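Local atomic coordinates of 6-phospho-beta-glucosidase BglT (Thermotoga maritima, PDB entry 1UP7), a protein that hydrolyses cellobiose 6'-phosphate to glucose 6-phosphate and glucose, using NAD(+) and a manganese ion as cofactors. Residues Gly10-Leu23 / Lys45-Asp57. Residues are numbered along the deposited sequence; the frame is centred on the assembly and turned at random.
Sequences GGSSYTPELVKGLL and KIVVDFVKRLVKD. With NAD (nicotinamide-adenine-dinucleotide), chain I.
Val19 and Val51 mark the tight part of this helix pair: Val19 CG2 lies 3.6 Å from Val51 CG1, and the other methyl, Val19 CG1, reaches Val55 CG2 at 3.6 Å. The split follows from the rotamer of Val19, whose CG1 stands opposite the backbone N (chi1 164°) while CG2 stays beside it. One turn earlier, Thr15 sets its methyl against Val51 and turns its hydroxyl back into its own loop, where OG1 donates to Gly10 O at 2.9 Å from above the carbonyl plane. Val47 packs against that loop; its CG1 is 3.7 Å from Thr15 CB and equally close to Gly10 O, and its CG2 approaches Gly11 O. Pro16 and Phe50 form another close, buried pair, with Pro16 CB and CG both approaching Phe50 CE2 and Tyr278 of helix 263-278 covering both residues. No hydrogen bond joins the segments, so apolar packing carries the contact. The axes of 15-23 and 45-55 run nearly parallel, 28° apart with 9.8 Å between them, as expected of two helices on the same side of the parallel sheet of a Rossmann domain. Strand 33-37 connects them, and its Phe36 touches both Thr15 and Val19. The turn from Gly10 to Tyr14 is the dinucleotide-binding loop: Ser12 OG donates to NAD O2N at 2.6 Å and also accepts from Tyr14 N, a capping bond. Beyond it, one face of the Tyr14 ring meets the nicotinamide at C4N, which lies above the outer part of the ring and not its centre. Packing is looser on the flank nearer solvent, where partly exposed Leu54 brings CD1 no closer than 4.2 Å to Pro16 CB. At the far end Leu23 CD1 rests 3.7 Å from Leu54 O, just before Lys56 leaves helical geometry with positive phi.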
ATOM      1  N   GLY A  10      30.025 -29.480  -3.201  1.00 17.46           N
ATOM      2  CA  GLY A  10      31.118 -29.565  -4.144  1.00 17.62           C
ATOM      3  C   GLY A  10      31.093 -30.796  -5.037  1.00 17.97           C
ATOM      4  O   GLY A  10      31.625 -30.784  -6.154  1.00 17.87           O
ATOM      5  N   GLY A  11      30.472 -31.866  -4.563  1.00 17.78           N
ATOM      6  CA  GLY A  11      30.353 -33.068  -5.364  1.00 17.79           C
ATOM      7  C   GLY A  11      29.342 -33.007  -6.495  1.00 18.06           C
ATOM      8  O   GLY A  11      29.220 -33.987  -7.219  1.00 18.02           O
ATOM      9  N   SER A  12      28.612 -31.894  -6.660  1.00 17.87           N
ATOM     10  CA  SER A  12      27.701 -31.757  -7.794  1.00 18.13           C
ATOM     11  C   SER A  12      28.425 -31.975  -9.122  1.00 18.39           C
ATOM     12  O   SER A  12      29.569 -31.566  -9.316  1.00 18.08           O
ATOM     13  CB  SER A  12      26.990 -30.394  -7.848  1.00 18.08           C
ATOM     14  OG  SER A  12      26.469 -30.184  -9.150  1.00 18.03           O
ATOM     15  N   SER A  13      27.737 -32.622 -10.051  1.00 18.99           N
ATOM     16  CA  SER A  13      28.315 -32.823 -11.375  1.00 19.79           C
ATOM     17  C   SER A  13      28.398 -31.543 -12.202  1.00 19.76           C
ATOM     18  O   SER A  13      29.085 -31.541 -13.223  1.00 20.13           O
ATOM     19  CB  SER A  13      27.665 -33.979 -12.139  1.00 19.47           C
ATOM     20  OG  SER A  13      26.345 -33.664 -12.527  1.00 23.95           O
ATOM     21  N   TYR A  14      27.770 -30.457 -11.738  1.00 19.91           N
ATOM     22  CA  TYR A  14      27.909 -29.149 -12.397  1.00 20.90           C
ATOM     23  C   TYR A  14      29.123 -28.335 -11.919  1.00 20.28           C
ATOM     24  O   TYR A  14      29.445 -27.286 -12.532  1.00 20.23           O
ATOM     25  CB  TYR A  14      26.665 -28.256 -12.209  1.00 21.31           C
ATOM     26  CG  TYR A  14      25.360 -28.761 -12.750  1.00 24.97           C
ATOM     27  CD1 TYR A  14      25.077 -28.753 -14.124  1.00 27.37           C
ATOM     28  CD2 TYR A  14      24.370 -29.214 -11.875  1.00 29.71           C
ATOM     29  CE1 TYR A  14      23.828 -29.214 -14.597  1.00 30.17           C
ATOM     30  CE2 TYR A  14      23.143 -29.671 -12.333  1.00 31.71           C
ATOM     31  CZ  TYR A  14      22.874 -29.662 -13.686  1.00 32.51           C
ATOM     32  OH  TYR A  14      21.628 -30.104 -14.083  1.00 37.05           O
ATOM     33  N   THR A  15      29.764 -28.793 -10.833  1.00 19.01           N
ATOM     34  CA  THR A  15      30.893 -28.065 -10.232  1.00 17.87           C
ATOM     35  C   THR A  15      31.967 -27.613 -11.266  1.00 17.87           C
ATOM     36  O   THR A  15      32.384 -26.466 -11.231  1.00 17.51           O
ATOM     37  CB  THR A  15      31.491 -28.891  -9.073  1.00 17.14           C
ATOM     38  OG1 THR A  15      30.624 -28.796  -7.937  1.00 14.81           O
ATOM     39  CG2 THR A  15      32.816 -28.317  -8.595  1.00 15.88           C
ATOM     40  N   PRO A  16      32.377 -28.488 -12.194  1.00 17.84           N
ATOM     41  CA  PRO A  16      33.373 -28.112 -13.201  1.00 18.13           C
ATOM     42  C   PRO A  16      32.933 -26.891 -13.998  1.00 18.63           C
ATOM     43  O   PRO A  16      33.752 -26.018 -14.262  1.00 18.77           O
ATOM     44  CB  PRO A  16      33.436 -29.345 -14.121  1.00 17.53           C
ATOM     45  CG  PRO A  16      33.009 -30.479 -13.251  1.00 17.07           C
ATOM     46  CD  PRO A  16      31.915 -29.880 -12.412  1.00 17.66           C
ATOM     47  N   GLU A  17      31.653 -26.818 -14.354  1.00 19.04           N
ATOM     48  CA  GLU A  17      31.123 -25.641 -15.052  1.00 19.82           C
ATOM     49  C   GLU A  17      31.131 -24.401 -14.172  1.00 19.20           C
ATOM     50  O   GLU A  17      31.505 -23.320 -14.630  1.00 19.63           O
ATOM     51  CB  GLU A  17      29.715 -25.921 -15.633  1.00 20.58           C
ATOM     52  CG  GLU A  17      29.377 -25.197 -16.933  1.00 24.23           C
ATOM     53  CD  GLU A  17      30.138 -25.697 -18.172  1.00 29.39           C
ATOM     54  OE1 GLU A  17      30.141 -26.926 -18.487  1.00 32.04           O
ATOM     55  OE2 GLU A  17      30.721 -24.834 -18.875  1.00 31.42           O
ATOM     56  N   LEU A  18      30.743 -24.532 -12.908  1.00 18.46           N
ATOM     57  CA  LEU A  18      30.878 -23.401 -11.993  1.00 17.95           C
ATOM     58  C   LEU A  18      32.306 -22.869 -11.942  1.00 17.90           C
ATOM     59  O   LEU A  18      32.538 -21.663 -12.028  1.00 17.88           O
ATOM     60  CB  LEU A  18      30.426 -23.766 -10.598  1.00 17.61           C
ATOM     61  CG  LEU A  18      30.597 -22.671  -9.552  1.00 16.67           C
ATOM     62  CD1 LEU A  18      29.545 -21.584  -9.727  1.00 13.70           C
ATOM     63  CD2 LEU A  18      30.493 -23.358  -8.187  1.00 16.54           C
ATOM     64  N   VAL A  19      33.252 -23.788 -11.833  1.00 17.65           N
ATOM     65  CA  VAL A  19      34.659 -23.454 -11.759  1.00 17.85           C
ATOM     66  C   VAL A  19      35.154 -22.734 -13.035  1.00 18.14           C
ATOM     67  O   VAL A  19      35.905 -21.743 -12.965  1.00 18.09           O
ATOM     68  CB  VAL A  19      35.457 -24.733 -11.432  1.00 17.32           C
ATOM     69  CG1 VAL A  19      36.902 -24.553 -11.703  1.00 15.31           C
ATOM     70  CG2 VAL A  19      35.216 -25.094  -9.969  1.00 17.69           C
ATOM     71  N   LYS A  20      34.716 -23.233 -14.187  1.00 18.32           N
ATOM     72  CA  LYS A  20      34.979 -22.600 -15.471  1.00 18.99           C
ATOM     73  C   LYS A  20      34.493 -21.147 -15.458  1.00 18.46           C
ATOM     74  O   LYS A  20      35.222 -20.247 -15.832  1.00 18.34           O
ATOM     75  CB  LYS A  20      34.296 -23.398 -16.597  1.00 19.59           C
ATOM     76  CG  LYS A  20      34.099 -22.662 -17.936  1.00 21.12           C
ATOM     77  CD  LYS A  20      34.701 -23.449 -19.077  1.00 25.09           C
ATOM     78  CE  LYS A  20      34.242 -22.936 -20.468  1.00 28.17           C
ATOM     79  NZ  LYS A  20      32.818 -23.372 -20.778  1.00 29.62           N
ATOM     80  N   GLY A  21      33.259 -20.944 -15.017  1.00 18.00           N
ATOM     81  CA  GLY A  21      32.726 -19.614 -14.786  1.00 17.94           C
ATOM     82  C   GLY A  21      33.578 -18.745 -13.870  1.00 18.23           C
ATOM     83  O   GLY A  21      33.873 -17.604 -14.199  1.00 18.40           O
ATOM     84  N   LEU A  22      33.984 -19.282 -12.725  1.00 18.16           N
ATOM     85  CA  LEU A  22      34.816 -18.543 -11.785  1.00 18.11           C
ATOM     86  C   LEU A  22      36.190 -18.217 -12.376  1.00 18.52           C
ATOM     87  O   LEU A  22      36.723 -17.136 -12.141  1.00 18.71           O
ATOM     88  CB  LEU A  22      34.931 -19.270 -10.442  1.00 17.28           C
ATOM     89  CG  LEU A  22      33.618 -19.434  -9.667  1.00 17.00           C
ATOM     90  CD1 LEU A  22      33.787 -20.338  -8.412  1.00 15.74           C
ATOM     91  CD2 LEU A  22      33.058 -18.075  -9.291  1.00 15.01           C
ATOM     92  N   LEU A  23      36.741 -19.137 -13.165  1.00 18.64           N
ATOM     93  CA  LEU A  23      37.999 -18.890 -13.851  1.00 18.92           C
ATOM     94  C   LEU A  23      37.866 -17.716 -14.806  1.00 19.11           C
ATOM     95  O   LEU A  23      38.762 -16.889 -14.890  1.00 18.91           O
ATOM     96  CB  LEU A  23      38.472 -20.133 -14.623  1.00 18.23           C
ATOM     97  CG  LEU A  23      39.132 -21.274 -13.820  1.00 19.45           C
ATOM     98  CD1 LEU A  23      39.168 -22.581 -14.649  1.00 17.85           C
ATOM     99  CD2 LEU A  23      40.521 -20.928 -13.232  1.00 14.99           C
ATOM    100  N   LYS A  45      35.693 -35.614  -3.859  1.00 19.06           N
ATOM    101  CA  LYS A  45      37.126 -35.701  -4.108  1.00 19.35           C
ATOM    102  C   LYS A  45      37.435 -35.945  -5.594  1.00 19.50           C
ATOM    103  O   LYS A  45      38.361 -35.350  -6.147  1.00 19.40           O
ATOM    104  CB  LYS A  45      37.748 -36.787  -3.232  1.00 19.32           C
ATOM    105  CG  LYS A  45      39.143 -37.248  -3.641  1.00 19.68           C
ATOM    106  CD  LYS A  45      40.213 -36.298  -3.095  1.00 22.63           C
ATOM    107  CE  LYS A  45      41.616 -36.920  -3.227  1.00 24.96           C
ATOM    108  NZ  LYS A  45      42.663 -35.852  -3.330  1.00 25.42           N
ATOM    109  N   ILE A  46      36.655 -36.813  -6.238  1.00 19.46           N
ATOM    110  CA  ILE A  46      36.795 -37.049  -7.675  1.00 19.26           C
ATOM    111  C   ILE A  46      36.540 -35.756  -8.451  1.00 19.10           C
ATOM    112  O   ILE A  46      37.334 -35.387  -9.312  1.00 19.36           O
ATOM    113  CB  ILE A  46      35.848 -38.180  -8.179  1.00 19.11           C
ATOM    114  CG1 ILE A  46      36.355 -39.560  -7.744  1.00 20.01           C
ATOM    115  CG2 ILE A  46      35.681 -38.143  -9.707  1.00 18.61           C
ATOM    116  CD1 ILE A  46      35.186 -40.532  -7.423  1.00 22.89           C
ATOM    117  N   VAL A  47      35.460 -35.063  -8.122  1.00 18.33           N
ATOM    118  CA  VAL A  47      35.116 -33.834  -8.806  1.00 18.33           C
ATOM    119  C   VAL A  47      36.155 -32.731  -8.580  1.00 18.29           C
ATOM    120  O   VAL A  47      36.560 -32.072  -9.537  1.00 18.26           O
ATOM    121  CB  VAL A  47      33.690 -33.367  -8.431  1.00 18.32           C
ATOM    122  CG1 VAL A  47      33.356 -32.075  -9.150  1.00 18.30           C
ATOM    123  CG2 VAL A  47      32.679 -34.454  -8.750  1.00 16.14           C
ATOM    124  N   VAL A  48      36.597 -32.557  -7.331  1.00 18.18           N
ATOM    125  CA  VAL A  48      37.587 -31.531  -6.985  1.00 17.89           C
ATOM    126  C   VAL A  48      38.986 -31.817  -7.576  1.00 18.25           C
ATOM    127  O   VAL A  48      39.713 -30.879  -7.952  1.00 17.93           O
ATOM    128  CB  VAL A  48      37.622 -31.237  -5.479  1.00 17.63           C
ATOM    129  CG1 VAL A  48      38.821 -30.355  -5.105  1.00 16.88           C
ATOM    130  CG2 VAL A  48      36.310 -30.563  -5.067  1.00 15.99           C
ATOM    131  N   ASP A  49      39.350 -33.092  -7.707  1.00 18.30           N
ATOM    132  CA  ASP A  49      40.613 -33.423  -8.359  1.00 18.66           C
ATOM    133  C   ASP A  49      40.564 -33.013  -9.824  1.00 18.71           C
ATOM    134  O   ASP A  49      41.545 -32.523 -10.368  1.00 18.32           O
ATOM    135  CB  ASP A  49      40.942 -34.913  -8.309  1.00 18.88           C
ATOM    136  CG  ASP A  49      41.500 -35.349  -6.980  1.00 20.53           C
ATOM    137  OD1 ASP A  49      41.829 -34.480  -6.147  1.00 23.05           O
ATOM    138  OD2 ASP A  49      41.622 -36.553  -6.667  1.00 21.21           O
ATOM    139  N   PHE A  50      39.419 -33.241 -10.469  1.00 18.61           N
ATOM    140  CA  PHE A  50      39.201 -32.769 -11.830  1.00 18.64           C
ATOM    141  C   PHE A  50      39.242 -31.226 -11.877  1.00 18.67           C
ATOM    142  O   PHE A  50      39.915 -30.657 -12.738  1.00 18.65           O
ATOM    143  CB  PHE A  50      37.897 -33.357 -12.405  1.00 18.39           C
ATOM    144  CG  PHE A  50      37.509 -32.841 -13.780  1.00 18.54           C
ATOM    145  CD1 PHE A  50      38.442 -32.707 -14.803  1.00 18.97           C
ATOM    146  CD2 PHE A  50      36.183 -32.541 -14.062  1.00 18.70           C
ATOM    147  CE1 PHE A  50      38.061 -32.250 -16.082  1.00 18.31           C
ATOM    148  CE2 PHE A  50      35.799 -32.099 -15.335  1.00 18.47           C
ATOM    149  CZ  PHE A  50      36.745 -31.942 -16.339  1.00 17.80           C
ATOM    150  N   VAL A  51      38.571 -30.572 -10.932  1.00 18.38           N
ATOM    151  CA  VAL A  51      38.620 -29.117 -10.800  1.00 18.81           C
ATOM    152  C   VAL A  51      40.045 -28.568 -10.745  1.00 19.20           C
ATOM    153  O   VAL A  51      40.360 -27.610 -11.474  1.00 19.22           O
ATOM    154  CB  VAL A  51      37.792 -28.592  -9.577  1.00 18.91           C
ATOM    155  CG1 VAL A  51      38.085 -27.104  -9.310  1.00 17.93           C
ATOM    156  CG2 VAL A  51      36.333 -28.803  -9.808  1.00 18.02           C
ATOM    157  N   LYS A  52      40.892 -29.182  -9.906  1.00 19.41           N
ATOM    158  CA  LYS A  52      42.294 -28.776  -9.755  1.00 19.67           C
ATOM    159  C   LYS A  52      43.037 -28.846 -11.075  1.00 19.45           C
ATOM    160  O   LYS A  52      43.911 -28.017 -11.360  1.00 19.28           O
ATOM    161  CB  LYS A  52      43.028 -29.649  -8.729  1.00 20.22           C
ATOM    162  CG  LYS A  52      42.724 -29.329  -7.272  1.00 21.43           C
ATOM    163  CD  LYS A  52      43.720 -29.997  -6.351  1.00 24.01           C
ATOM    164  CE  LYS A  52      43.365 -29.757  -4.877  1.00 26.07           C
ATOM    165  NZ  LYS A  52      42.642 -30.889  -4.168  1.00 27.35           N
ATOM    166  N   ARG A  53      42.710 -29.852 -11.875  1.00 19.34           N
ATOM    167  CA  ARG A  53      43.313 -30.025 -13.198  1.00 19.35           C
ATOM    168  C   ARG A  53      42.896 -28.867 -14.131  1.00 19.45           C
ATOM    169  O   ARG A  53      43.698 -28.402 -14.933  1.00 19.55           O
ATOM    170  CB  ARG A  53      42.881 -31.353 -13.796  1.00 19.26           C
ATOM    171  CG  ARG A  53      43.974 -32.358 -14.081  1.00 20.65           C
ATOM    172  CD  ARG A  53      43.673 -33.811 -13.711  1.00 19.93           C
ATOM    173  NE  ARG A  53      42.455 -34.355 -14.320  1.00 21.41           N
ATOM    174  CZ  ARG A  53      41.533 -35.087 -13.664  1.00 20.55           C
ATOM    175  NH1 ARG A  53      41.670 -35.377 -12.386  1.00 18.56           N
ATOM    176  NH2 ARG A  53      40.470 -35.543 -14.299  1.00 21.14           N
ATOM    177  N   LEU A  54      41.653 -28.393 -14.017  1.00 18.96           N
ATOM    178  CA  LEU A  54      41.180 -27.274 -14.835  1.00 19.28           C
ATOM    179  C   LEU A  54      41.676 -25.909 -14.367  1.00 19.33           C
ATOM    180  O   LEU A  54      41.865 -25.008 -15.189  1.00 19.28           O
ATOM    181  CB  LEU A  54      39.635 -27.200 -14.923  1.00 19.43           C
ATOM    182  CG  LEU A  54      38.831 -28.383 -15.467  1.00 19.33           C
ATOM    183  CD1 LEU A  54      37.452 -28.385 -14.865  1.00 18.89           C
ATOM    184  CD2 LEU A  54      38.785 -28.408 -17.000  1.00 17.90           C
ATOM    185  N   VAL A  55      41.853 -25.756 -13.058  1.00 18.92           N
ATOM    186  CA  VAL A  55      42.233 -24.483 -12.480  1.00 18.31           C
ATOM    187  C   VAL A  55      43.680 -24.116 -12.767  1.00 18.53           C
ATOM    188  O   VAL A  55      44.003 -22.945 -12.881  1.00 18.41           O
ATOM    189  CB  VAL A  55      41.893 -24.416 -10.983  1.00 17.78           C
ATOM    190  CG1 VAL A  55      42.519 -23.200 -10.334  1.00 15.34           C
ATOM    191  CG2 VAL A  55      40.398 -24.423 -10.821  1.00 14.89           C
ATOM    192  N   LYS A  56      44.529 -25.113 -12.967  1.00 17.61           N
ATOM    193  CA  LYS A  56      45.894 -24.859 -13.411  1.00 17.29           C
ATOM    194  C   LYS A  56      46.591 -23.829 -12.511  1.00 17.25           C
ATOM    195  O   LYS A  56      47.369 -23.003 -12.992  1.00 16.56           O
ATOM    196  CB  LYS A  56      45.884 -24.396 -14.873  1.00 16.84           C
ATOM    197  CG  LYS A  56      45.854 -25.513 -15.877  1.00 17.30           C
ATOM    198  CD  LYS A  56      45.589 -24.999 -17.297  1.00 19.11           C
ATOM    199  CE  LYS A  56      44.448 -25.758 -17.977  1.00 20.44           C
ATOM    200  NZ  LYS A  56      44.864 -26.291 -19.318  1.00 22.32           N
ATOM    201  N   ASP A  57      46.262 -23.876 -11.214  1.00 17.59           N
ATOM    202  CA  ASP A  57      46.849 -23.030 -10.162  1.00 18.61           C
ATOM    203  C   ASP A  57      46.511 -21.543 -10.242  1.00 18.63           C
ATOM    204  O   ASP A  57      47.212 -20.707  -9.700  1.00 18.50           O
ATOM    205  CB  ASP A  57      48.371 -23.251 -10.036  1.00 19.10           C
ATOM    206  CG  ASP A  57      48.868 -23.099  -8.602  1.00 21.65           C
ATOM    207  OD1 ASP A  57      48.206 -23.627  -7.674  1.00 25.12           O
ATOM    208  OD2 ASP A  57      49.905 -22.459  -8.298  1.00 24.63           O
TER
HETATM  209  PA  NAD I1416      23.238 -33.416  -6.700  1.00 39.58           P
HETATM  210  O1A NAD I1416      22.406 -34.574  -6.317  1.00 39.58           O
HETATM  211  O2A NAD I1416      24.503 -33.747  -7.522  1.00 42.49           O
HETATM  212  O5B NAD I1416      23.639 -32.723  -5.291  1.00 36.88           O
HETATM  213  C5B NAD I1416      24.770 -31.895  -5.219  1.00 31.06           C
HETATM  214  C4B NAD I1416      25.641 -32.295  -4.036  1.00 27.54           C
HETATM  215  O4B NAD I1416      25.022 -31.916  -2.808  1.00 29.02           O
HETATM  216  C3B NAD I1416      25.937 -33.785  -3.923  1.00 26.05           C
HETATM  217  O3B NAD I1416      27.339 -33.963  -4.061  1.00 21.96           O
HETATM  218  C2B NAD I1416      25.465 -34.172  -2.520  1.00 25.76           C
HETATM  219  O2B NAD I1416      26.344 -35.079  -1.887  1.00 23.91           O
HETATM  220  C1B NAD I1416      25.519 -32.825  -1.821  1.00 26.16           C
HETATM  221  N9A NAD I1416      24.692 -32.709  -0.624  1.00 26.81           N
HETATM  222  C8A NAD I1416      23.466 -33.277  -0.332  1.00 24.99           C
HETATM  223  N7A NAD I1416      23.110 -32.820   0.888  1.00 27.63           N
HETATM  224  C5A NAD I1416      24.028 -31.952   1.350  1.00 25.50           C
HETATM  225  C6A NAD I1416      24.161 -31.221   2.524  1.00 27.10           C
HETATM  226  N6A NAD I1416      23.248 -31.274   3.488  1.00 24.93           N
HETATM  227  N1A NAD I1416      25.283 -30.419   2.699  1.00 26.83           N
HETATM  228  C2A NAD I1416      26.264 -30.362   1.724  1.00 25.65           C
HETATM  229  N3A NAD I1416      26.135 -31.113   0.581  1.00 25.38           N
HETATM  230  C4A NAD I1416      25.041 -31.889   0.407  1.00 26.29           C
HETATM  231  O3  NAD I1416      22.264 -32.433  -7.521  1.00 39.74           O
HETATM  232  PN  NAD I1416      22.648 -31.274  -8.558  1.00 36.98           P
HETATM  233  O1N NAD I1416      21.983 -31.703  -9.814  1.00 41.41           O
HETATM  234  O2N NAD I1416      24.054 -30.931  -8.560  1.00 39.33           O
HETATM  235  O5D NAD I1416      21.929 -29.973  -7.968  1.00 39.15           O
HETATM  236  C5D NAD I1416      21.996 -29.559  -6.616  1.00 36.12           C
HETATM  237  C4D NAD I1416      20.845 -28.571  -6.366  1.00 37.30           C
HETATM  238  O4D NAD I1416      20.929 -27.404  -7.184  1.00 36.78           O
HETATM  239  C3D NAD I1416      19.487 -29.184  -6.672  1.00 35.07           C
HETATM  240  O3D NAD I1416      18.637 -28.738  -5.659  1.00 35.30           O
HETATM  241  C2D NAD I1416      19.086 -28.594  -8.020  1.00 35.83           C
HETATM  242  O2D NAD I1416      17.690 -28.479  -8.235  1.00 33.84           O
HETATM  243  C1D NAD I1416      19.812 -27.269  -8.070  1.00 37.91           C
HETATM  244  N1N NAD I1416      20.436 -27.081  -9.382  1.00 43.50           N
HETATM  245  C2N NAD I1416      21.780 -26.784  -9.351  1.00 44.47           C
HETATM  246  C3N NAD I1416      22.496 -26.581 -10.505  1.00 47.55           C
HETATM  247  C7N NAD I1416      23.972 -26.279 -10.396  1.00 50.35           C
HETATM  248  O7N NAD I1416      24.601 -25.261 -11.152  1.00 51.89           O
HETATM  249  N7N NAD I1416      24.699 -27.004  -9.533  1.00 52.29           N
HETATM  250  C4N NAD I1416      21.808 -26.687 -11.717  1.00 49.80           C
HETATM  251  C5N NAD I1416      20.431 -26.982 -11.770  1.00 47.38           C
HETATM  252  C6N NAD I1416      19.745 -27.181 -10.572  1.00 46.00           C